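Long-range contact in purine nucleoside phosphorylase (Caulobacter vibrioides, PDB 1XFJ), which probably acts as a purine nucleoside phosphorylase of the YfiH/LACC1 family, cleaving inosine and methylthioadenosine with phosphate and deaminating adenosine: residues T26-N40 / A231-F243. Residues are numbered along the deposited sequence; the frame is centred on the assembly and turned at random.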
ATOM      1  N   THR A  26       7.198   1.789   8.829  1.00  3.41           N
ATOM      2  CA  THR A  26       7.561   0.487   9.366  1.00  3.58           C
ATOM      3  C   THR A  26       6.718   0.241  10.613  1.00  4.19           C
ATOM      4  O   THR A  26       5.788   1.001  10.909  1.00  4.22           O
ATOM      5  CB  THR A  26       9.061   0.420   9.749  1.00  3.84           C
ATOM      6  OG1 THR A  26       9.297   1.208  10.923  1.00  3.85           O
ATOM      7  CG2 THR A  26       9.929   0.945   8.609  1.00  4.92           C
ATOM      8  N   ARG A  27       7.041  -0.819  11.342  1.00  3.15           N
ATOM      9  CA  ARG A  27       6.311  -1.159  12.555  1.00  3.05           C
ATOM     10  C   ARG A  27       6.865  -0.382  13.747  1.00  3.11           C
ATOM     11  O   ARG A  27       6.273  -0.380  14.823  1.00  3.87           O
ATOM     12  CB  ARG A  27       6.428  -2.660  12.833  1.00  3.18           C
ATOM     13  CG  ARG A  27       7.833  -3.103  13.212  1.00  5.13           C
ATOM     14  CD  ARG A  27       7.878  -4.594  13.483  1.00  4.19           C
ATOM     15  NE  ARG A  27       6.937  -4.983  14.530  1.00  5.04           N
ATOM     16  CZ  ARG A  27       6.607  -6.240  14.800  1.00  5.35           C
ATOM     17  NH1 ARG A  27       7.145  -7.230  14.100  1.00  5.68           N
ATOM     18  NH2 ARG A  27       5.731  -6.510  15.761  1.00  4.92           N
ATOM     19  N   GLN A  28       7.995   0.290  13.546  1.00  3.10           N
ATOM     20  CA  GLN A  28       8.644   1.039  14.622  1.00  3.07           C
ATOM     21  C   GLN A  28       8.232   2.502  14.792  1.00  3.34           C
ATOM     22  O   GLN A  28       7.838   3.168  13.829  1.00  3.62           O
ATOM     23  CB  GLN A  28      10.166   0.954  14.447  1.00  3.55           C
ATOM     24  CG  GLN A  28      10.737  -0.432  14.714  1.00  3.95           C
ATOM     25  CD  GLN A  28      12.253  -0.478  14.627  1.00  4.32           C
ATOM     26  OE1 GLN A  28      12.931   0.510  14.912  1.00  6.36           O
ATOM     27  NE2 GLN A  28      12.795  -1.633  14.251  1.00  3.04           N
ATOM     28  N   GLY A  29       8.312   2.985  16.034  1.00  3.15           N
ATOM     29  CA  GLY A  29       7.988   4.370  16.331  1.00  3.12           C
ATOM     30  C   GLY A  29       6.640   4.660  16.967  1.00  3.92           C
ATOM     31  O   GLY A  29       6.339   5.821  17.251  1.00  3.06           O
ATOM     32  N   GLY A  30       5.846   3.620  17.205  1.00  3.17           N
ATOM     33  CA  GLY A  30       4.523   3.804  17.787  1.00  3.96           C
ATOM     34  C   GLY A  30       4.408   3.517  19.274  1.00  3.06           C
ATOM     35  O   GLY A  30       5.404   3.510  19.993  1.00  3.02           O
ATOM     36  N   VAL A  31       3.182   3.268  19.732  1.00  3.25           N
ATOM     37  CA  VAL A  31       2.932   3.004  21.145  1.00  4.76           C
ATOM     38  C   VAL A  31       2.212   1.689  21.434  1.00  4.58           C
ATOM     39  O   VAL A  31       2.055   1.309  22.593  1.00  3.23           O
ATOM     40  CB  VAL A  31       2.100   4.147  21.775  1.00  3.78           C
ATOM     41  CG1 VAL A  31       2.819   5.470  21.604  1.00  4.67           C
ATOM     42  CG2 VAL A  31       0.726   4.210  21.128  1.00  3.13           C
ATOM     43  N   SER A  32       1.773   0.997  20.389  1.00  3.29           N
ATOM     44  CA  SER A  32       1.057  -0.260  20.571  1.00  4.25           C
ATOM     45  C   SER A  32       1.920  -1.352  21.190  1.00  3.90           C
ATOM     46  O   SER A  32       3.148  -1.340  21.067  1.00  3.06           O
ATOM     47  CB  SER A  32       0.478  -0.731  19.237  1.00  3.76           C
ATOM     48  OG  SER A  32      -0.529   0.168  18.808  1.00  3.87           O
ATOM     49  N   LYS A  33       1.260  -2.296  21.857  1.00  5.12           N
ATOM     50  CA  LYS A  33       1.940  -3.384  22.548  1.00  6.67           C
ATOM     51  C   LYS A  33       1.682  -4.761  21.951  1.00  5.77           C
ATOM     52  O   LYS A  33       0.809  -4.936  21.102  1.00  6.48           O
ATOM     53  CB  LYS A  33       1.510  -3.401  24.019  1.00  6.74           C
ATOM     54  CG  LYS A  33       1.708  -2.090  24.762  1.00 10.57           C
ATOM     55  CD  LYS A  33       3.167  -1.846  25.093  1.00 13.50           C
ATOM     56  CE  LYS A  33       3.315  -0.678  26.055  1.00 14.88           C
ATOM     57  NZ  LYS A  33       4.719  -0.510  26.519  1.00 16.31           N
ATOM     58  N   GLY A  34       2.455  -5.737  22.422  1.00  7.62           N
ATOM     59  CA  GLY A  34       2.306  -7.108  21.969  1.00  8.04           C
ATOM     60  C   GLY A  34       2.546  -7.331  20.490  1.00  8.04           C
ATOM     61  O   GLY A  34       3.532  -6.855  19.925  1.00  7.51           O
ATOM     62  N   ILE A  35       1.640  -8.070  19.861  1.00  6.84           N
ATOM     63  CA  ILE A  35       1.763  -8.360  18.440  1.00  7.11           C
ATOM     64  C   ILE A  35       1.678  -7.090  17.600  1.00  5.45           C
ATOM     65  O   ILE A  35       2.115  -7.067  16.450  1.00  6.21           O
ATOM     66  CB  ILE A  35       0.664  -9.340  17.968  1.00  8.23           C
ATOM     67  CG1 ILE A  35      -0.719  -8.737  18.214  1.00  7.40           C
ATOM     68  CG2 ILE A  35       0.801 -10.664  18.704  1.00  8.67           C
ATOM     69  CD1 ILE A  35      -1.850  -9.534  17.588  1.00  9.79           C
ATOM     70  N   TYR A  36       1.124  -6.030  18.181  1.00  4.63           N
ATOM     71  CA  TYR A  36       0.972  -4.763  17.470  1.00  4.33           C
ATOM     72  C   TYR A  36       2.166  -3.843  17.707  1.00  4.88           C
ATOM     73  O   TYR A  36       2.207  -2.721  17.193  1.00  3.85           O
ATOM     74  CB  TYR A  36      -0.299  -4.053  17.947  1.00  3.31           C
ATOM     75  CG  TYR A  36      -1.539  -4.917  17.884  1.00  3.19           C
ATOM     76  CD1 TYR A  36      -2.090  -5.288  16.661  1.00  3.06           C
ATOM     77  CD2 TYR A  36      -2.149  -5.377  19.049  1.00  3.18           C
ATOM     78  CE1 TYR A  36      -3.221  -6.102  16.598  1.00  3.99           C
ATOM     79  CE2 TYR A  36      -3.276  -6.187  19.003  1.00  4.47           C
ATOM     80  CZ  TYR A  36      -3.808  -6.549  17.776  1.00  4.89           C
ATOM     81  OH  TYR A  36      -4.917  -7.363  17.739  1.00  4.97           O
ATOM     82  N   ASP A  37       3.137  -4.342  18.467  1.00  6.37           N
ATOM     83  CA  ASP A  37       4.333  -3.590  18.849  1.00 10.55           C
ATOM     84  C   ASP A  37       4.652  -2.314  18.078  1.00 15.29           C
ATOM     85  O   ASP A  37       5.214  -2.333  16.987  1.00 15.44           O
ATOM     86  CB  ASP A  37       5.553  -4.520  18.877  1.00 10.50           C
ATOM     87  CG  ASP A  37       6.837  -3.800  19.282  1.00 13.64           C
ATOM     88  OD1 ASP A  37       6.767  -2.787  20.012  1.00 10.46           O
ATOM     89  OD2 ASP A  37       7.926  -4.260  18.876  1.00 15.74           O
ATOM     90  N   SER A  38       4.215  -1.173  18.644  1.00 14.94           N
ATOM     91  CA  SER A  38       4.530   0.189  18.231  1.00 12.20           C
ATOM     92  C   SER A  38       3.517   0.710  17.217  1.00  8.00           C
ATOM     93  O   SER A  38       2.411   1.152  17.537  1.00  9.00           O
ATOM     94  CB  SER A  38       5.944   0.260  17.654  1.00 13.14           C
ATOM     95  OG  SER A  38       6.611   1.436  18.078  1.00 20.00           O
ATOM     96  N   LEU A  39       3.963   0.885  15.935  1.00  7.65           N
ATOM     97  CA  LEU A  39       3.180   1.611  14.931  1.00  3.01           C
ATOM     98  C   LEU A  39       2.054   0.961  14.135  1.00  4.01           C
ATOM     99  O   LEU A  39       2.088   0.931  12.902  1.00  4.56           O
ATOM    100  CB  LEU A  39       4.146   2.295  13.964  1.00  3.74           C
ATOM    101  CG  LEU A  39       3.676   3.624  13.368  1.00  3.10           C
ATOM    102  CD1 LEU A  39       3.503   4.657  14.476  1.00  5.87           C
ATOM    103  CD2 LEU A  39       4.702   4.107  12.353  1.00  3.68           C
ATOM    104  N   ASN A  40       1.028   0.502  14.841  1.00  3.07           N
ATOM    105  CA  ASN A  40      -0.127  -0.119  14.206  1.00  3.16           C
ATOM    106  C   ASN A  40      -1.199   0.927  13.901  1.00  4.04           C
ATOM    107  O   ASN A  40      -1.697   1.599  14.808  1.00  5.52           O
ATOM    108  CB  ASN A  40      -0.696  -1.202  15.127  1.00  3.14           C
ATOM    109  CG  ASN A  40      -2.030  -1.729  14.650  1.00  3.11           C
ATOM    110  OD1 ASN A  40      -2.245  -1.912  13.450  1.00  3.10           O
ATOM    111  ND2 ASN A  40      -2.934  -1.993  15.591  1.00  3.06           N
ATOM    112  N   ALA A 231       9.598 -11.452   5.639  1.00  6.69           N
ATOM    113  CA  ALA A 231      10.966 -11.790   6.003  1.00  8.09           C
ATOM    114  C   ALA A 231      11.613 -10.886   7.048  1.00  8.41           C
ATOM    115  O   ALA A 231      12.420 -11.354   7.849  1.00  9.80           O
ATOM    116  CB  ALA A 231      11.829 -11.820   4.752  1.00  7.71           C
ATOM    117  N   GLU A 232      11.268  -9.602   7.043  1.00  7.17           N
ATOM    118  CA  GLU A 232      11.871  -8.657   7.984  1.00  7.06           C
ATOM    119  C   GLU A 232      10.976  -8.284   9.157  1.00  5.96           C
ATOM    120  O   GLU A 232      10.432  -7.182   9.210  1.00  6.24           O
ATOM    121  CB  GLU A 232      12.289  -7.387   7.243  1.00  8.87           C
ATOM    122  CG  GLU A 232      13.163  -7.645   6.026  1.00 10.41           C
ATOM    123  CD  GLU A 232      13.649  -6.363   5.387  1.00 12.40           C
ATOM    124  OE1 GLU A 232      14.445  -5.648   6.028  1.00 15.47           O
ATOM    125  OE2 GLU A 232      13.228  -6.070   4.248  1.00 14.88           O
ATOM    126  N   GLU A 233      10.851  -9.205  10.106  1.00  6.77           N
ATOM    127  CA  GLU A 233      10.029  -8.997  11.291  1.00  6.33           C
ATOM    128  C   GLU A 233      10.511  -7.807  12.116  1.00  5.79           C
ATOM    129  O   GLU A 233       9.744  -7.213  12.873  1.00  6.45           O
ATOM    130  CB  GLU A 233      10.035 -10.273  12.139  1.00  9.60           C
ATOM    131  CG  GLU A 233       9.336 -10.159  13.476  1.00 14.25           C
ATOM    132  CD  GLU A 233       9.260 -11.491  14.195  1.00 17.74           C
ATOM    133  OE1 GLU A 233      10.279 -12.216  14.212  1.00 19.34           O
ATOM    134  OE2 GLU A 233       8.185 -11.811  14.745  1.00 19.71           O
ATOM    135  N   GLU A 234      11.785  -7.463  11.961  1.00  5.06           N
ATOM    136  CA  GLU A 234      12.382  -6.339  12.677  1.00  4.71           C
ATOM    137  C   GLU A 234      11.700  -5.032  12.286  1.00  5.64           C
ATOM    138  O   GLU A 234      11.518  -4.137  13.116  1.00  4.95           O
ATOM    139  CB  GLU A 234      13.874  -6.245  12.336  1.00  7.17           C
ATOM    140  CG  GLU A 234      14.584  -5.008  12.891  1.00  7.70           C
ATOM    141  CD  GLU A 234      15.993  -4.838  12.340  1.00 10.65           C
ATOM    142  OE1 GLU A 234      16.474  -5.748  11.629  1.00  7.31           O
ATOM    143  OE2 GLU A 234      16.627  -3.795  12.621  1.00  8.28           O
ATOM    144  N   TRP A 235      11.311  -4.940  11.019  1.00  4.98           N
ATOM    145  CA  TRP A 235      10.705  -3.724  10.495  1.00  6.01           C
ATOM    146  C   TRP A 235       9.250  -3.767  10.052  1.00  5.33           C
ATOM    147  O   TRP A 235       8.609  -2.721   9.979  1.00  3.81           O
ATOM    148  CB  TRP A 235      11.536  -3.218   9.313  1.00  6.56           C
ATOM    149  CG  TRP A 235      12.948  -2.914   9.657  1.00  5.85           C
ATOM    150  CD1 TRP A 235      14.053  -3.653   9.342  1.00  5.76           C
ATOM    151  CD2 TRP A 235      13.416  -1.782  10.393  1.00  4.41           C
ATOM    152  NE1 TRP A 235      15.186  -3.047   9.837  1.00  3.17           N
ATOM    153  CE2 TRP A 235      14.822  -1.897  10.488  1.00  5.59           C
ATOM    154  CE3 TRP A 235      12.785  -0.680  10.982  1.00  5.26           C
ATOM    155  CZ2 TRP A 235      15.606  -0.950  11.150  1.00  5.24           C
ATOM    156  CZ3 TRP A 235      13.567   0.263  11.641  1.00  3.03           C
ATOM    157  CH2 TRP A 235      14.963   0.120  11.718  1.00  5.28           C
ATOM    158  N   PHE A 236       8.717  -4.946   9.756  1.00  5.14           N
ATOM    159  CA  PHE A 236       7.345  -4.998   9.251  1.00  3.41           C
ATOM    160  C   PHE A 236       6.395  -6.016   9.859  1.00  3.44           C
ATOM    161  O   PHE A 236       6.809  -7.088  10.300  1.00  3.26           O
ATOM    162  CB  PHE A 236       7.382  -5.236   7.737  1.00  3.77           C
ATOM    163  CG  PHE A 236       8.295  -4.298   6.999  1.00  3.12           C
ATOM    164  CD1 PHE A 236       8.002  -2.938   6.917  1.00  5.60           C
ATOM    165  CD2 PHE A 236       9.465  -4.768   6.412  1.00  3.13           C
ATOM    166  CE1 PHE A 236       8.865  -2.057   6.261  1.00  3.63           C
ATOM    167  CE2 PHE A 236      10.337  -3.897   5.753  1.00  3.43           C
ATOM    168  CZ  PHE A 236      10.036  -2.540   5.679  1.00  3.45           C
ATOM    169  N   PHE A 237       5.112  -5.654   9.880  1.00  3.37           N
ATOM    170  CA  PHE A 237       4.056  -6.542  10.352  1.00  3.77           C
ATOM    171  C   PHE A 237       3.827  -7.445   9.139  1.00  3.65           C
ATOM    172  O   PHE A 237       4.135  -7.049   8.011  1.00  4.43           O
ATOM    173  CB  PHE A 237       2.759  -5.776  10.624  1.00  3.68           C
ATOM    174  CG  PHE A 237       2.834  -4.814  11.775  1.00  3.11           C
ATOM    175  CD1 PHE A 237       3.158  -5.256  13.052  1.00  4.14           C
ATOM    176  CD2 PHE A 237       2.546  -3.467  11.585  1.00  3.58           C
ATOM    177  CE1 PHE A 237       3.193  -4.365  14.127  1.00  3.56           C
ATOM    178  CE2 PHE A 237       2.578  -2.571  12.648  1.00  3.76           C
ATOM    179  CZ  PHE A 237       2.903  -3.023  13.923  1.00  3.15           C
ATOM    180  N   SER A 238       3.284  -8.635   9.355  1.00  3.57           N
ATOM    181  CA  SER A 238       3.034  -9.562   8.251  1.00  5.01           C
ATOM    182  C   SER A 238       1.878 -10.513   8.538  1.00  4.57           C
ATOM    183  O   SER A 238       1.924 -11.287   9.497  1.00  4.68           O
ATOM    184  CB  SER A 238       4.293 -10.379   7.956  1.00  6.61           C
ATOM    185  OG  SER A 238       4.027 -11.394   7.000  1.00  6.16           O
ATOM    186  N   ASN A 239       0.843 -10.450   7.705  1.00  4.85           N
ATOM    187  CA  ASN A 239      -0.317 -11.319   7.859  1.00  6.01           C
ATOM    188  C   ASN A 239       0.096 -12.786   7.723  1.00  6.49           C
ATOM    189  O   ASN A 239      -0.382 -13.653   8.464  1.00  5.25           O
ATOM    190  CB  ASN A 239      -1.376 -10.962   6.807  1.00  9.04           C
ATOM    191  CG  ASN A 239      -2.509 -11.975   6.740  1.00 12.96           C
ATOM    192  OD1 ASN A 239      -3.153 -12.282   7.743  1.00 17.24           O
ATOM    193  ND2 ASN A 239      -2.760 -12.493   5.546  1.00 14.21           N
ATOM    194  N   ARG A 240       0.996 -13.069   6.787  1.00  7.57           N
ATOM    195  CA  ARG A 240       1.437 -14.446   6.590  1.00  7.95           C
ATOM    196  C   ARG A 240       2.204 -14.945   7.806  1.00  7.38           C
ATOM    197  O   ARG A 240       2.016 -16.078   8.246  1.00  5.54           O
ATOM    198  CB  ARG A 240       2.298 -14.564   5.326  1.00 11.17           C
ATOM    199  CG  ARG A 240       2.781 -15.983   5.017  1.00 15.37           C
ATOM    200  CD  ARG A 240       1.646 -17.009   5.083  1.00 17.88           C
ATOM    201  NE  ARG A 240       0.540 -16.718   4.169  1.00 19.21           N
ATOM    202  CZ  ARG A 240       0.557 -16.953   2.860  1.00 20.15           C
ATOM    203  NH1 ARG A 240       1.625 -17.490   2.284  1.00 18.63           N
ATOM    204  NH2 ARG A 240      -0.507 -16.656   2.122  1.00 20.62           N
ATOM    205  N   ARG A 241       3.064 -14.103   8.364  1.00  5.78           N
ATOM    206  CA  ARG A 241       3.817 -14.515   9.539  1.00  7.04           C
ATOM    207  C   ARG A 241       2.846 -14.729  10.699  1.00  8.18           C
ATOM    208  O   ARG A 241       3.010 -15.650  11.498  1.00  7.79           O
ATOM    209  CB  ARG A 241       4.864 -13.459   9.897  1.00  8.51           C
ATOM    210  CG  ARG A 241       5.964 -13.974  10.804  1.00 10.36           C
ATOM    211  CD  ARG A 241       7.132 -12.998  10.844  1.00  8.59           C
ATOM    212  NE  ARG A 241       6.712 -11.708  11.376  1.00  6.67           N
ATOM    213  CZ  ARG A 241       6.853 -10.548  10.742  1.00  5.26           C
ATOM    214  NH1 ARG A 241       7.411 -10.503   9.539  1.00  5.63           N
ATOM    215  NH2 ARG A 241       6.422  -9.433  11.313  1.00  6.79           N
ATOM    216  N   ALA A 242       1.827 -13.878  10.778  1.00  7.25           N
ATOM    217  CA  ALA A 242       0.821 -13.986  11.830  1.00  8.83           C
ATOM    218  C   ALA A 242       0.085 -15.313  11.693  1.00 10.08           C
ATOM    219  O   ALA A 242      -0.226 -15.969  12.686  1.00 10.75           O
ATOM    220  CB  ALA A 242      -0.165 -12.829  11.734  1.00  7.43           C
ATOM    221  N   PHE A 243      -0.190 -15.701  10.451  1.00 10.00           N
ATOM    222  CA  PHE A 243      -0.886 -16.949  10.172  1.00 11.53           C
ATOM    223  C   PHE A 243      -0.076 -18.136  10.675  1.00 11.95           C
ATOM    224  O   PHE A 243      -0.601 -19.019  11.355  1.00 11.02           O
ATOM    225  CB  PHE A 243      -1.115 -17.095   8.666  1.00 13.23           C
ATOM    226  CG  PHE A 243      -1.646 -18.441   8.264  1.00 13.53           C
ATOM    227  CD1 PHE A 243      -2.924 -18.840   8.639  1.00 14.31           C
ATOM    228  CD2 PHE A 243      -0.856 -19.321   7.532  1.00 14.95           C
ATOM    229  CE1 PHE A 243      -3.410 -20.102   8.290  1.00 16.32           C
ATOM    230  CE2 PHE A 243      -1.331 -20.585   7.179  1.00 15.61           C
ATOM    231  CZ  PHE A 243      -2.610 -20.975   7.559  1.00 15.51           C
TER
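Three consecutive carbonyls of a turn, those of Glu233, Glu234 and Trp235, receive the chain that leaves strand 20-25, each taking one N-H from Arg27 or Gln28. Arg27 N donates to Trp235 O (2.8 Å), and Arg27 NH1 reaches Glu233 O (2.9 Å) in the plane of that carbonyl. CG of Arg27 sits between its own backbone N and carbonyl carbon (chi1 68°), which sends the chain along the turn; a bend at chi3 then brings the guanidinium round to Glu233. Gln28 NE2 donates to Glu234 O (3.0 Å) from above the carbonyl plane, while its amide lies nearly parallel to the Trp235 ring (16°), over the CE3-CZ3 side of one face. Just after strand 20-25, Thr26 OG1 accepts from Gln28 N in an ST turn. Phe237 inserts its ring into the loop: Arg27 CB makes a CH-pi contact 3.8 Å from the ring centroid, and the carbonyl oxygens of Tyr36 and Leu39 meet the ring edge. Leu253 of strand 253-259 also packs on the side chains of Phe236 and Phe237. Arg241 NH2 donates nearly straight to Phe236 O (2.6 Å, 171°), tying helix 239-244 back to the turn; Ser238 OG caps that helix by accepting from Arg241 N.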